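Local coordinates for inactivation-no-after-potential D protein (Drosophila melanogaster, PDB 2QKT), which probably scaffolds the visual signalling machinery of the fly photoreceptor, with this fifth PDZ domain likely serving as a peptide-binding module, at residues T51-D56 with V77-T82. Residues are numbered along the deposited sequence; the frame is centred on the assembly and turned at random.
Sequences TKFNGD and VSMEVT
Lys52 has its CG swung opposite the backbone N (chi1 -177°), and Glu80 has its CG opposite its own carbonyl carbon (chi1 -82°). Paired across the antiparallel sheet of this PDZ domain, the two residues share a face, and these torsions lay their chains side by side, pointing the same way. Lys52 CD lies 3.6 Å from Glu80 OE2, while NZ remains beyond salt-bridge distance. A classic beta bulge sets two residues, Thr51 and Lys52, opposite the single Glu80: Glu80 O accepts from Thr51 N at 2.8 Å, and Glu80 N donates to Lys52 O. Thr51 OG1 holds two waters, one shared with Thr82 OG1, the other donating to Glu80 OE1. Were Glu80 an alanine, that second water would probably lose its carboxylate acceptor, and the Lys52 methylenes the chain alongside them. On the other face, the edge of the Phe53 ring meets Met79 CG, 3.7 Å from CD1, and Val77 CG1 approaches CE1 obliquely; Phe70 adds an edge-to-face contact, and Gln64 of a second subunit also packs on Phe53. At the end of the strand, a type I' turn from Phe53 to Asp56 reverses the chain. Here Asn54 grips Ser78 twice: its backbone N donates to Ser78 O at 2.9 Å, in the carbonyl plane, and its side-chain OD1 accepts from Ser78 N at 3.0 Å, nearly straight, with an N-H...O angle of 165°.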
loop_
_atom_site.group_PDB
_atom_site.type_symbol
_atom_site.label_atom_id
_atom_site.label_comp_id
_atom_site.label_asym_id
_atom_site.label_seq_id
_atom_site.Cartn_x
_atom_site.Cartn_y
_atom_site.Cartn_z
ATOM N N THR A 51 5.033 15.994 7.138
ATOM C CA THR A 51 6.156 15.464 7.913
ATOM C C THR A 51 5.832 15.157 9.368
ATOM O O THR A 51 6.555 14.418 10.030
ATOM C CB THR A 51 7.337 16.433 7.883
ATOM O OG1 THR A 51 6.907 17.714 8.368
ATOM C CG2 THR A 51 7.862 16.583 6.465
ATOM N N LYS A 52 4.758 15.743 9.873
ATOM C CA LYS A 52 4.349 15.493 11.245
ATOM C C LYS A 52 2.837 15.624 11.300
ATOM O O LYS A 52 2.252 16.531 10.689
ATOM C CB LYS A 52 4.995 16.490 12.233
ATOM C CG LYS A 52 4.628 16.173 13.694
ATOM C CD LYS A 52 4.998 17.263 14.695
ATOM C CE LYS A 52 6.471 17.315 15.015
ATOM N NZ LYS A 52 6.609 17.173 16.496
ATOM N N PHE A 53 2.207 14.720 12.034
ATOM C CA PHE A 53 0.762 14.724 12.169
ATOM C C PHE A 53 0.404 14.584 13.645
ATOM O O PHE A 53 0.824 13.627 14.297
ATOM C CB PHE A 53 0.161 13.554 11.385
ATOM C CG PHE A 53 -1.333 13.592 11.299
ATOM C CD1 PHE A 53 -1.960 14.560 10.517
ATOM C CD2 PHE A 53 -2.113 12.712 12.045
ATOM C CE1 PHE A 53 -3.347 14.656 10.479
ATOM C CE2 PHE A 53 -3.507 12.796 12.017
ATOM C CZ PHE A 53 -4.128 13.775 11.231
ATOM N N ASN A 54 -0.384 15.534 14.158
ATOM C CA ASN A 54 -0.798 15.545 15.560
ATOM C C ASN A 54 0.300 15.185 16.552
ATOM O O ASN A 54 0.106 14.367 17.452
ATOM C CB ASN A 54 -2.010 14.635 15.784
ATOM C CG ASN A 54 -3.288 15.231 15.243
ATOM O OD1 ASN A 54 -3.338 16.419 14.908
ATOM N ND2 ASN A 54 -4.341 14.423 15.180
ATOM N N GLY A 55 1.457 15.811 16.385
ATOM C CA GLY A 55 2.563 15.565 17.294
ATOM C C GLY A 55 3.474 14.405 16.949
ATOM O O GLY A 55 4.535 14.262 17.560
ATOM N N ASP A 56 3.088 13.575 15.986
ATOM C CA ASP A 56 3.922 12.443 15.614
ATOM C C ASP A 56 4.736 12.707 14.363
ATOM O O ASP A 56 4.174 12.950 13.287
ATOM C CB ASP A 56 3.078 11.184 15.387
ATOM C CG ASP A 56 2.383 10.709 16.649
ATOM O OD1 ASP A 56 3.048 10.631 17.698
ATOM O OD2 ASP A 56 1.180 10.393 16.586
ATOM N N VAL A 77 -6.961 19.058 13.683
ATOM C CA VAL A 77 -5.946 18.303 12.986
ATOM C C VAL A 77 -4.798 19.262 12.758
ATOM O O VAL A 77 -4.990 20.342 12.214
ATOM C CB VAL A 77 -6.464 17.801 11.636
ATOM C CG1 VAL A 77 -5.349 17.149 10.862
ATOM C CG2 VAL A 77 -7.612 16.842 11.841
ATOM N N SER A 78 -3.610 18.861 13.183
ATOM C CA SER A 78 -2.427 19.688 13.047
ATOM C C SER A 78 -1.360 19.003 12.198
ATOM O O SER A 78 -0.894 17.913 12.530
ATOM C CB SER A 78 -1.877 19.996 14.437
ATOM O OG SER A 78 -0.463 19.939 14.439
ATOM N N MET A 79 -0.966 19.646 11.110
ATOM C CA MET A 79 0.038 19.064 10.228
ATOM C C MET A 79 1.206 20.000 9.963
ATOM O O MET A 79 1.028 21.218 9.872
ATOM C CB MET A 79 -0.559 18.744 8.857
ATOM C CG MET A 79 -1.783 17.857 8.824
ATOM S SD MET A 79 -2.432 17.812 7.121
ATOM C CE MET A 79 -4.032 18.534 7.374
ATOM N N GLU A 80 2.396 19.423 9.832
ATOM C CA GLU A 80 3.577 20.184 9.461
ATOM C C GLU A 80 3.861 19.689 8.040
ATOM O O GLU A 80 3.897 18.478 7.784
ATOM C CB GLU A 80 4.737 19.915 10.432
ATOM C CG GLU A 80 4.597 20.763 11.708
ATOM C CD GLU A 80 5.689 20.519 12.722
ATOM O OE1 GLU A 80 6.803 20.117 12.327
ATOM O OE2 GLU A 80 5.446 20.765 13.919
ATOM N N VAL A 81 4.038 20.628 7.118
ATOM C CA VAL A 81 4.224 20.292 5.714
ATOM C C VAL A 81 5.445 20.897 5.030
ATOM O O VAL A 81 5.855 22.016 5.334
ATOM C CB VAL A 81 2.953 20.716 4.920
ATOM C CG1 VAL A 81 3.076 20.331 3.449
ATOM C CG2 VAL A 81 1.716 20.073 5.549
ATOM N N THR A 82 6.025 20.131 4.112
ATOM C CA THR A 82 7.162 20.578 3.324
ATOM C C THR A 82 6.744 20.546 1.863
ATOM O O THR A 82 6.153 19.564 1.395
ATOM C CB THR A 82 8.396 19.672 3.502
ATOM O OG1 THR A 82 8.959 19.874 4.806
ATOM C CG2 THR A 82 9.437 19.976 2.435
HETATM O O HOH W 1 7.573 19.942 7.237
HETATM O O HOH W 2 8.039 18.183 10.708
HETATM O O HOH W 3 1.611 17.974 14.151
#